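Local coordinates for protein aspartyl-tRNA synthetase 2 (Thermus thermophilus, PDB 1N9W) that attaches aspartate to both tRNA(Asp) and tRNA(Asn), first activating the amino acid with ATP to form Asp-AMP, at residues L59-L64 and K80-L85; R30-L35 and G48-P53; R269-E274 and F313-P318; G308-F313 and L340-E345. All coordinates share one frame; numbering follows the deposited sequence.

The four contacts fall into two pairs, on opposite sides of the chain's centre. Contacts 2 and 1, which follow one another in sequence, lie about 11 Å apart between centres in the OB-fold domain and reach the same curled sheet; V82 of contact 1 packs on L50 of contact 2. Contacts 3 and 4 come later, in the class II catalytic domain, with interleaved segments and centres about 13 Å apart; they share F313 on strand 311-315, which sits between strands 269-271 and 336-341. About 60 Å separates the centres of contacts 1 and 3, consistent with anticodon binding and aspartate activation residing in separate domains.

Contact 1 (L59-L64 and K80-L85); sequences LRVRGL and KEVEVL
The guanidinium of R62 has K80 CB over one face and the carboxylate of E81 at its edge. E81 OE1 lies in the guanidinium plane and takes two N-H groups, from R62 NE at 2.8 Å and, less straight, from R62 NH2 at 3.2 Å. The carboxylate is turned nearly perpendicular to the guanidinium, 84° between planes; NE is met by the anti lone pair of OE1, whereas NH2 comes from above the carboxylate plane. R60 carries the second flat group. E81 also stands at its edge, in a long ion pair, while R60 NH1 forms a salt bridge with E83 OE2 at 3.0 Å, the oxygen lying oblique to the guanidinium. The four charged groups thus form a salt-bridge network, and R60 NE extends it to E17. R62 points its CG opposite the backbone N (chi1 172°), then bends at chi3 to turn its guanidinium toward E81. Strands 58-67 and 81-84 run antiparallel here, part of the OB-fold barrel that forms the tRNA-binding domain. R60 with E83 and R62 with E81 are hydrogen-bonded pairs, and K80 joins E81 opposite R62 as a classic beta bulge: R62 O accepts from K80 N at 2.7 Å and from E81 N at 3.1 Å. On the other face of the sheet the groups are apolar. L59 CD2 lies beside V84 CG1 at 3.9 Å, the two side chains pointing the same way, and V61 approaches V82 more distantly. Next along the chain, L85 CD1 rests 3.6 Å from L59 O, and L85 also packs on F223 of the second subunit.

Contact 2 (R30-L35 and G48-P53); sequences RIQFLL and GGLKLP
Q32 sends its side chain from strand 31-38 into the loop G48-P53, meeting it at every step. CB lies 4.0 Å from L52 CD1. CG, set opposite the carbonyl carbon (chi1 -62°), passes 3.9 Å from G48 CA, and the chain then runs extended to CD, which lies against the backbone at G49 N and L50 N. There the two polar atoms clasp the backbone of one residue: L50 N donates to Q32 OE1 at 2.9 Å, and Q32 NE2 donates to L50 O at 3.0 Å with a nearly straight 174° bond. With both ends bonded, the amide is held against rotation; L50 O lies in its plane and L50 N is tilted from it. NE2 has a second acceptor in D27 OD1. L52 comes from the opposite direction, its CG and CD1 against the amide, and its CD2 meets L34 CD2 at 3.7 Å. With an alanine here, L50 N and L50 O would probably lose these partners and the loop could shift away from the strand. Close by, G48 CA makes a short CA-H...O contact with R30 O (3.0 Å), an approach that allows no side chain on G48. The loop follows strand 41-47, which pairs with strand 31-38 on one flank, while strand 15-28 pairs on the other; L34 packs on L22 and R25 of the latter. The side chain of Q32 is about 7 Å from that of the tRNA-contacting R26, and the loop itself leans on strand 81-84, L50 against V82 and P53 against V84.

Contact 3 (R269-E274 and F313-P318); sequences RLTHAE and FVTRYP
H272 is the tightly held part of this contact, its imidazole wedged beside P318 and Y317. P318 CD sits over one face of the ring, 3.7 Å from the centroid in a CH-pi contact, displaced toward ND1. H272 CD2 in turn lies over a face of Y317, 3.8 Å from Y317 CE2, the two rings inclined obliquely at 40°. With CG placed opposite the backbone N (chi1 169°), the imidazole reaches across the chain of R316-P318, and H272 CB comes within 3.2 Å of R316 O. The backbone secures the same end: H272 N donates to T315 O at 2.7 Å, nearly along the C=O axis.

The partly exposed face carrying R269, T271 and T315 is looser. T271 and T315 cross at about a right angle, their OG1 atoms 4.0 Å apart, and T271 makes weak hydrogen bonds to E274. R269 lies alongside F313, with R269 NH1 obliquely placed 3.9 Å from F313 CD2, but its charge is spent on E228 and E235 of helix 227-248.

Strand 269-271 is one of the two outermost strands of the sheet within the chain and runs parallel to strand 311-315; the helices 272-283 and 293-306 connect them. The arrangement is a beta-alpha-beta crossover, added at the margin of the largely antiparallel sheet characteristic of class II synthetase catalytic domains.

Contact 4 (G308-F313 and L340-E345); sequences GSDWLF and LFRGLE
W311 and F341 lay their rings together in an offset stack, centroids 4.1 Å apart and planes 24° from parallel. F341 CD1 stands over the six-membered ring, 3.3 Å from W311 CZ3. Different first torsions bring them together: W311 CG is opposite the carbonyl carbon, chi1 -37°, short of the usual -60°, while F341 CG is opposite the backbone N, and both side chains point the same way. W311 NE1 donates elsewhere, to S262 O. Replacing the indole by an alanine is likely to uncover the stacked face of F341 and leave S262 O without this donor. The pair belongs to antiparallel strands 311-315 and 336-341 of the class II catalytic sheet; W311 and F341 are a non-hydrogen-bonded pair, L312 and L340 a hydrogen-bonded one, with L340 N to L312 O at 2.8 Å. A type I' turn from F341 to L344 leads into strand 344-351, which bears E345, a predicted ATP-binding residue. R342, in the turn, runs extended from CG to NE beside D310. R342 NE forms a salt-bridge hydrogen bond to D310 OD1 at 3.2 Å, almost straight at 174°, with OD1 in the guanidinium plane but NE well above the carboxylate plane; D310 OD2 accepts from S262 N, and R342 NH1 and NH2 bind K400 O and T259 O. On the opposite face from the rings, L312 CD2 and L340 CD1 touch at 4.0 Å, both leucines packing against L299 of helix 293-306.

Contact 1 (L59-L64 and K80-L85)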
# COMPACT_ATOMS: atom_id res chain seq x y z
N LEU B 59 11.33 -26.08 11.33
CA LEU B 59 11.04 -27.50 11.17
C LEU B 59 9.95 -27.87 10.19
O LEU B 59 9.11 -27.05 9.80
CB LEU B 59 10.60 -28.08 12.51
CG LEU B 59 11.36 -27.85 13.81
CD1 LEU B 59 10.54 -28.49 14.92
CD2 LEU B 59 12.75 -28.45 13.75
N ARG B 60 9.97 -29.13 9.82
CA ARG B 60 8.94 -29.70 8.97
C ARG B 60 8.50 -30.92 9.78
O ARG B 60 9.35 -31.67 10.27
CB ARG B 60 9.52 -30.13 7.62
CG ARG B 60 8.56 -30.96 6.80
CD ARG B 60 9.07 -31.15 5.39
NE ARG B 60 8.47 -32.33 4.81
CZ ARG B 60 8.83 -33.57 5.10
NH1 ARG B 60 9.80 -33.81 5.97
NH2 ARG B 60 8.18 -34.60 4.55
N VAL B 61 7.20 -31.08 9.96
CA VAL B 61 6.67 -32.21 10.70
C VAL B 61 5.57 -32.95 9.93
O VAL B 61 4.63 -32.34 9.41
CB VAL B 61 6.05 -31.81 12.07
CG1 VAL B 61 5.36 -33.03 12.70
CG2 VAL B 61 7.14 -31.26 13.02
N ARG B 62 5.71 -34.27 9.87
CA ARG B 62 4.72 -35.12 9.20
C ARG B 62 4.12 -36.00 10.28
O ARG B 62 4.84 -36.68 11.01
CB ARG B 62 5.40 -35.97 8.12
CG ARG B 62 4.49 -37.03 7.51
CD ARG B 62 5.16 -37.74 6.33
NE ARG B 62 6.35 -38.52 6.72
CZ ARG B 62 6.32 -39.78 7.14
NH1 ARG B 62 5.16 -40.43 7.24
NH2 ARG B 62 7.45 -40.40 7.45
N GLY B 63 2.80 -36.00 10.40
CA GLY B 63 2.17 -36.81 11.42
C GLY B 63 0.66 -36.87 11.44
O GLY B 63 -0.02 -36.22 10.64
N LEU B 64 0.14 -37.65 12.38
CA LEU B 64 -1.30 -37.87 12.55
C LEU B 64 -1.98 -36.87 13.49
O LEU B 64 -1.53 -36.67 14.63
CB LEU B 64 -1.52 -39.29 13.09
CG LEU B 64 -2.96 -39.75 13.36
CD1 LEU B 64 -3.63 -40.02 12.02
CD2 LEU B 64 -2.96 -41.01 14.23
N LYS B 80 5.43 -38.65 12.73
CA LYS B 80 5.91 -39.87 12.13
C LYS B 80 7.32 -39.51 11.65
O LYS B 80 8.20 -40.37 11.50
CB LYS B 80 5.04 -40.25 10.91
CG LYS B 80 3.54 -40.09 11.13
CD LYS B 80 2.93 -41.24 11.91
CE LYS B 80 2.81 -42.48 11.04
NZ LYS B 80 2.15 -43.59 11.79
N GLU B 81 7.53 -38.22 11.44
CA GLU B 81 8.82 -37.73 10.97
C GLU B 81 9.04 -36.27 11.36
O GLU B 81 8.12 -35.46 11.30
CB GLU B 81 8.89 -37.90 9.44
CG GLU B 81 10.02 -37.17 8.73
CD GLU B 81 10.09 -37.50 7.24
OE1 GLU B 81 9.03 -37.77 6.63
OE2 GLU B 81 11.20 -37.47 6.68
N VAL B 82 10.26 -35.95 11.77
CA VAL B 82 10.59 -34.59 12.13
C VAL B 82 11.89 -34.24 11.41
O VAL B 82 12.91 -34.92 11.58
CB VAL B 82 10.75 -34.43 13.68
CG1 VAL B 82 11.15 -33.02 14.03
CG2 VAL B 82 9.42 -34.77 14.36
N GLU B 83 11.83 -33.21 10.56
CA GLU B 83 13.00 -32.75 9.80
C GLU B 83 13.33 -31.32 10.23
O GLU B 83 12.45 -30.46 10.25
CB GLU B 83 12.70 -32.78 8.28
CG GLU B 83 13.87 -32.24 7.43
CD GLU B 83 13.59 -32.19 5.91
OE1 GLU B 83 14.52 -31.84 5.15
OE2 GLU B 83 12.47 -32.49 5.47
N VAL B 84 14.59 -31.09 10.58
CA VAL B 84 15.02 -29.76 10.98
C VAL B 84 15.50 -29.07 9.71
O VAL B 84 16.50 -29.47 9.13
CB VAL B 84 16.19 -29.84 12.00
CG1 VAL B 84 16.47 -28.47 12.60
CG2 VAL B 84 15.84 -30.84 13.09
N LEU B 85 14.76 -28.06 9.28
CA LEU B 85 15.09 -27.32 8.06
C LEU B 85 16.22 -26.32 8.30
O LEU B 85 17.01 -26.04 7.40
CB LEU B 85 13.85 -26.59 7.55
CG LEU B 85 12.64 -27.50 7.30
CD1 LEU B 85 11.40 -26.67 7.01
CD2 LEU B 85 12.98 -28.43 6.12

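Contact 2 (R30-L35 and G48-P53)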
# COMPACT_ATOMS: atom_id res chain seq x y z
N ARG B 30 11.81 -41.13 25.85
CA ARG B 30 10.93 -41.93 24.99
C ARG B 30 9.85 -41.09 24.35
O ARG B 30 9.48 -41.31 23.20
CB ARG B 30 10.28 -43.07 25.79
CG ARG B 30 11.23 -44.19 26.19
CD ARG B 30 10.46 -45.41 26.68
NE ARG B 30 11.35 -46.54 26.93
CZ ARG B 30 10.94 -47.79 27.10
NH1 ARG B 30 9.65 -48.09 27.04
NH2 ARG B 30 11.83 -48.76 27.32
N ILE B 31 9.31 -40.14 25.10
CA ILE B 31 8.30 -39.25 24.56
C ILE B 31 8.85 -37.83 24.68
O ILE B 31 9.49 -37.48 25.67
CB ILE B 31 6.95 -39.35 25.31
CG1 ILE B 31 7.13 -38.91 26.76
CG2 ILE B 31 6.41 -40.77 25.27
CD1 ILE B 31 5.85 -38.38 27.39
N GLN B 32 8.61 -37.03 23.65
CA GLN B 32 9.08 -35.65 23.64
C GLN B 32 7.94 -34.78 23.15
O GLN B 32 7.25 -35.11 22.19
CB GLN B 32 10.31 -35.52 22.73
CG GLN B 32 11.48 -36.36 23.23
CD GLN B 32 12.56 -36.60 22.18
OE1 GLN B 32 12.28 -36.95 21.03
NE2 GLN B 32 13.82 -36.43 22.58
N PHE B 33 7.72 -33.68 23.85
CA PHE B 33 6.66 -32.77 23.50
C PHE B 33 7.26 -31.53 22.87
O PHE B 33 8.19 -30.93 23.41
CB PHE B 33 5.86 -32.40 24.76
CG PHE B 33 5.00 -33.51 25.28
CD1 PHE B 33 3.76 -33.77 24.71
CD2 PHE B 33 5.43 -34.31 26.34
CE1 PHE B 33 2.95 -34.80 25.18
CE2 PHE B 33 4.63 -35.35 26.82
CZ PHE B 33 3.38 -35.60 26.23
N LEU B 34 6.73 -31.16 21.71
CA LEU B 34 7.20 -29.98 21.01
C LEU B 34 6.01 -29.09 20.77
O LEU B 34 4.87 -29.55 20.69
CB LEU B 34 7.81 -30.36 19.66
CG LEU B 34 8.91 -31.42 19.66
CD1 LEU B 34 9.28 -31.74 18.23
CD2 LEU B 34 10.11 -30.94 20.45
N LEU B 35 6.27 -27.80 20.68
CA LEU B 35 5.21 -26.86 20.40
C LEU B 35 5.69 -26.23 19.10
O LEU B 35 6.76 -25.61 19.08
CB LEU B 35 5.12 -25.81 21.50
CG LEU B 35 3.77 -25.14 21.52
CD1 LEU B 35 2.75 -26.08 22.16
CD2 LEU B 35 3.85 -23.82 22.29
N GLY B 48 9.50 -38.70 19.99
CA GLY B 48 10.27 -39.38 21.01
C GLY B 48 11.58 -39.94 20.46
O GLY B 48 11.70 -40.16 19.26
N GLY B 49 12.56 -40.13 21.34
CA GLY B 49 13.85 -40.67 20.94
C GLY B 49 14.68 -39.88 19.94
O GLY B 49 15.64 -40.40 19.37
N LEU B 50 14.34 -38.61 19.73
CA LEU B 50 15.09 -37.81 18.78
C LEU B 50 16.12 -36.94 19.46
O LEU B 50 16.06 -36.72 20.67
CB LEU B 50 14.15 -36.91 17.98
CG LEU B 50 12.99 -37.53 17.20
CD1 LEU B 50 12.22 -36.42 16.51
CD2 LEU B 50 13.52 -38.54 16.19
N LYS B 51 17.09 -36.45 18.69
CA LYS B 51 18.08 -35.54 19.22
C LYS B 51 17.46 -34.20 18.86
O LYS B 51 17.62 -33.71 17.75
CB LYS B 51 19.42 -35.74 18.51
CG LYS B 51 19.96 -37.16 18.65
CD LYS B 51 21.34 -37.29 18.03
CE LYS B 51 21.90 -38.68 18.25
NZ LYS B 51 23.32 -38.74 17.80
N LEU B 52 16.74 -33.62 19.81
CA LEU B 52 16.04 -32.36 19.59
C LEU B 52 16.93 -31.14 19.36
O LEU B 52 17.95 -30.96 20.02
CB LEU B 52 15.09 -32.09 20.77
CG LEU B 52 13.96 -33.12 20.97
CD1 LEU B 52 13.19 -32.81 22.24
CD2 LEU B 52 13.03 -33.11 19.74
N PRO B 53 16.55 -30.29 18.39
CA PRO B 53 17.30 -29.08 18.07
C PRO B 53 16.87 -27.99 19.05
O PRO B 53 15.94 -28.21 19.82
CB PRO B 53 16.86 -28.78 16.64
CG PRO B 53 15.41 -29.16 16.68
CD PRO B 53 15.41 -30.46 17.47

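Contact 3 (R269-E274 and F313-P318)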
# COMPACT_ATOMS: atom_id res chain seq x y z
N ARG B 269 -19.91 15.28 17.76
CA ARG B 269 -19.18 16.45 17.28
C ARG B 269 -19.06 17.44 18.44
O ARG B 269 -19.98 17.56 19.25
CB ARG B 269 -19.93 17.11 16.12
CG ARG B 269 -20.33 16.19 14.95
CD ARG B 269 -19.18 15.93 13.98
NE ARG B 269 -19.63 15.47 12.67
CZ ARG B 269 -20.07 14.24 12.39
NH1 ARG B 269 -20.13 13.32 13.34
NH2 ARG B 269 -20.45 13.94 11.16
N LEU B 270 -17.94 18.15 18.53
CA LEU B 270 -17.76 19.10 19.61
C LEU B 270 -16.78 20.20 19.24
O LEU B 270 -15.61 19.94 18.97
CB LEU B 270 -17.27 18.38 20.87
CG LEU B 270 -17.43 19.12 22.20
CD1 LEU B 270 -18.90 19.37 22.46
CD2 LEU B 270 -16.83 18.30 23.32
N THR B 271 -17.28 21.43 19.23
CA THR B 271 -16.46 22.58 18.88
C THR B 271 -15.27 22.75 19.81
O THR B 271 -15.37 22.52 21.02
CB THR B 271 -17.28 23.87 18.92
OG1 THR B 271 -18.44 23.72 18.09
CG2 THR B 271 -16.46 25.05 18.42
N HIS B 272 -14.14 23.16 19.25
CA HIS B 272 -12.92 23.38 20.03
C HIS B 272 -13.18 24.42 21.11
O HIS B 272 -12.44 24.52 22.08
CB HIS B 272 -11.79 23.84 19.10
CG HIS B 272 -10.58 24.35 19.82
ND1 HIS B 272 -10.47 25.65 20.26
CD2 HIS B 272 -9.42 23.74 20.16
CE1 HIS B 272 -9.30 25.82 20.84
NE2 HIS B 272 -8.64 24.67 20.80
N ALA B 273 -14.25 25.19 20.94
CA ALA B 273 -14.62 26.21 21.91
C ALA B 273 -15.47 25.58 23.02
O ALA B 273 -15.29 25.87 24.20
CB ALA B 273 -15.38 27.34 21.23
N GLU B 274 -16.40 24.72 22.62
CA GLU B 274 -17.27 24.05 23.57
C GLU B 274 -16.49 23.03 24.39
O GLU B 274 -16.80 22.78 25.55
CB GLU B 274 -18.40 23.34 22.83
CG GLU B 274 -19.13 24.23 21.86
CD GLU B 274 -20.02 23.45 20.91
OE1 GLU B 274 -20.67 24.09 20.06
OE2 GLU B 274 -20.06 22.21 21.02
N PHE B 313 -15.22 13.80 17.71
CA PHE B 313 -14.77 14.77 16.72
C PHE B 313 -14.68 16.16 17.34
O PHE B 313 -15.66 16.65 17.91
CB PHE B 313 -15.73 14.81 15.53
CG PHE B 313 -15.37 13.87 14.41
CD1 PHE B 313 -14.12 13.94 13.80
CD2 PHE B 313 -16.30 12.95 13.93
CE1 PHE B 313 -13.79 13.11 12.73
CE2 PHE B 313 -15.98 12.11 12.86
CZ PHE B 313 -14.73 12.19 12.26
N VAL B 314 -13.51 16.78 17.24
CA VAL B 314 -13.30 18.13 17.76
C VAL B 314 -13.28 19.03 16.53
O VAL B 314 -12.33 19.02 15.74
CB VAL B 314 -11.95 18.25 18.50
CG1 VAL B 314 -11.80 19.65 19.07
CG2 VAL B 314 -11.87 17.22 19.60
N THR B 315 -14.34 19.82 16.37
CA THR B 315 -14.49 20.71 15.22
C THR B 315 -14.22 22.19 15.48
O THR B 315 -14.10 22.62 16.62
CB THR B 315 -15.90 20.60 14.64
OG1 THR B 315 -16.84 20.97 15.65
CG2 THR B 315 -16.19 19.18 14.18
N ARG B 316 -14.13 22.94 14.39
CA ARG B 316 -13.89 24.39 14.41
C ARG B 316 -12.73 24.84 15.28
O ARG B 316 -12.93 25.27 16.42
CB ARG B 316 -15.16 25.13 14.84
CG ARG B 316 -16.33 25.01 13.87
CD ARG B 316 -16.02 25.65 12.52
NE ARG B 316 -17.15 25.56 11.60
CZ ARG B 316 -18.33 26.14 11.79
NH1 ARG B 316 -18.54 26.87 12.88
NH2 ARG B 316 -19.30 25.99 10.90
N TYR B 317 -11.52 24.76 14.75
CA TYR B 317 -10.33 25.19 15.47
C TYR B 317 -10.00 26.63 15.11
O TYR B 317 -10.34 27.10 14.02
CB TYR B 317 -9.13 24.30 15.12
CG TYR B 317 -9.05 22.99 15.87
CD1 TYR B 317 -10.02 22.00 15.69
CD2 TYR B 317 -8.01 22.74 16.76
CE1 TYR B 317 -9.94 20.79 16.38
CE2 TYR B 317 -7.92 21.54 17.45
CZ TYR B 317 -8.89 20.57 17.26
OH TYR B 317 -8.82 19.38 17.95
N PRO B 318 -9.34 27.37 16.03
CA PRO B 318 -8.97 28.77 15.79
C PRO B 318 -7.99 28.89 14.62
O PRO B 318 -7.04 28.11 14.52
CB PRO B 318 -8.31 29.18 17.11
CG PRO B 318 -9.04 28.35 18.11
CD PRO B 318 -9.10 27.00 17.43

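Contact 4 (G308-F313 and L340-E345)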
# COMPACT_ATOMS: atom_id res chain seq x y z
N GLY B 308 -21.26 7.33 25.50
CA GLY B 308 -20.81 5.95 25.44
C GLY B 308 -20.10 5.68 24.13
O GLY B 308 -20.23 4.62 23.53
N SER B 309 -19.32 6.66 23.69
CA SER B 309 -18.58 6.58 22.44
C SER B 309 -17.07 6.65 22.66
O SER B 309 -16.58 7.48 23.42
CB SER B 309 -19.03 7.72 21.52
OG SER B 309 -18.25 7.79 20.35
N ASP B 310 -16.35 5.76 21.98
CA ASP B 310 -14.89 5.72 22.08
C ASP B 310 -14.29 6.78 21.17
O ASP B 310 -13.09 7.07 21.25
CB ASP B 310 -14.39 4.33 21.66
CG ASP B 310 -14.76 3.26 22.66
OD1 ASP B 310 -14.09 3.18 23.71
OD2 ASP B 310 -15.72 2.50 22.40
N TRP B 311 -15.14 7.37 20.33
CA TRP B 311 -14.70 8.38 19.38
C TRP B 311 -15.27 9.77 19.66
O TRP B 311 -16.38 9.91 20.19
CB TRP B 311 -15.11 7.97 17.97
CG TRP B 311 -15.00 6.50 17.71
CD1 TRP B 311 -15.87 5.53 18.12
CD2 TRP B 311 -13.95 5.82 17.00
NE1 TRP B 311 -15.43 4.29 17.71
CE2 TRP B 311 -14.26 4.45 17.02
CE3 TRP B 311 -12.79 6.26 16.35
CZ2 TRP B 311 -13.44 3.49 16.40
CZ3 TRP B 311 -11.98 5.31 15.74
CH2 TRP B 311 -12.31 3.94 15.77
N LEU B 312 -14.52 10.80 19.28
CA LEU B 312 -14.95 12.17 19.49
C LEU B 312 -14.36 13.14 18.47
O LEU B 312 -13.14 13.29 18.38
CB LEU B 312 -14.57 12.64 20.90
CG LEU B 312 -14.81 14.11 21.23
CD1 LEU B 312 -16.30 14.43 21.21
CD2 LEU B 312 -14.21 14.43 22.59
N PHE B 313 -15.22 13.80 17.71
CA PHE B 313 -14.77 14.77 16.72
C PHE B 313 -14.68 16.16 17.34
O PHE B 313 -15.66 16.65 17.91
CB PHE B 313 -15.73 14.81 15.53
CG PHE B 313 -15.37 13.87 14.41
CD1 PHE B 313 -14.12 13.94 13.80
CD2 PHE B 313 -16.30 12.95 13.93
CE1 PHE B 313 -13.79 13.11 12.73
CE2 PHE B 313 -15.98 12.11 12.86
CZ PHE B 313 -14.73 12.19 12.26
N LEU B 340 -10.63 12.04 17.92
CA LEU B 340 -10.06 11.49 19.14
C LEU B 340 -10.57 10.08 19.32
O LEU B 340 -11.78 9.85 19.35
CB LEU B 340 -10.45 12.33 20.36
CG LEU B 340 -9.88 13.74 20.42
CD1 LEU B 340 -10.33 14.40 21.72
CD2 LEU B 340 -8.36 13.68 20.35
N PHE B 341 -9.65 9.14 19.44
CA PHE B 341 -10.02 7.75 19.62
C PHE B 341 -9.52 7.30 20.98
O PHE B 341 -8.31 7.22 21.21
CB PHE B 341 -9.42 6.89 18.51
CG PHE B 341 -9.69 5.42 18.66
CD1 PHE B 341 -10.99 4.96 18.88
CD2 PHE B 341 -8.66 4.50 18.56
CE1 PHE B 341 -11.25 3.59 18.99
CE2 PHE B 341 -8.91 3.14 18.66
CZ PHE B 341 -10.21 2.68 18.88
N ARG B 342 -10.45 7.02 21.88
CA ARG B 342 -10.09 6.59 23.23
C ARG B 342 -9.06 7.52 23.88
O ARG B 342 -8.16 7.06 24.58
CB ARG B 342 -9.58 5.14 23.20
CG ARG B 342 -10.69 4.12 23.05
CD ARG B 342 -10.20 2.68 22.92
NE ARG B 342 -11.34 1.77 22.92
CZ ARG B 342 -11.29 0.47 22.64
NH1 ARG B 342 -10.13 -0.11 22.33
NH2 ARG B 342 -12.40 -0.26 22.67
N GLY B 343 -9.19 8.82 23.63
CA GLY B 343 -8.28 9.78 24.23
C GLY B 343 -7.08 10.20 23.41
O GLY B 343 -6.37 11.15 23.77
N LEU B 344 -6.83 9.51 22.31
CA LEU B 344 -5.69 9.83 21.46
C LEU B 344 -6.12 10.39 20.11
O LEU B 344 -7.11 9.94 19.52
CB LEU B 344 -4.82 8.59 21.26
CG LEU B 344 -3.49 8.80 20.55
CD1 LEU B 344 -2.64 9.79 21.35
CD2 LEU B 344 -2.77 7.47 20.41
N GLU B 345 -5.39 11.38 19.63
CA GLU B 345 -5.69 11.98 18.34
C GLU B 345 -5.16 11.05 17.24
O GLU B 345 -3.96 10.85 17.11
CB GLU B 345 -5.03 13.36 18.22
CG GLU B 345 -5.21 14.02 16.86
CD GLU B 345 -3.95 13.94 16.00
OE1 GLU B 345 -2.98 14.66 16.31
OE2 GLU B 345 -3.93 13.15 15.03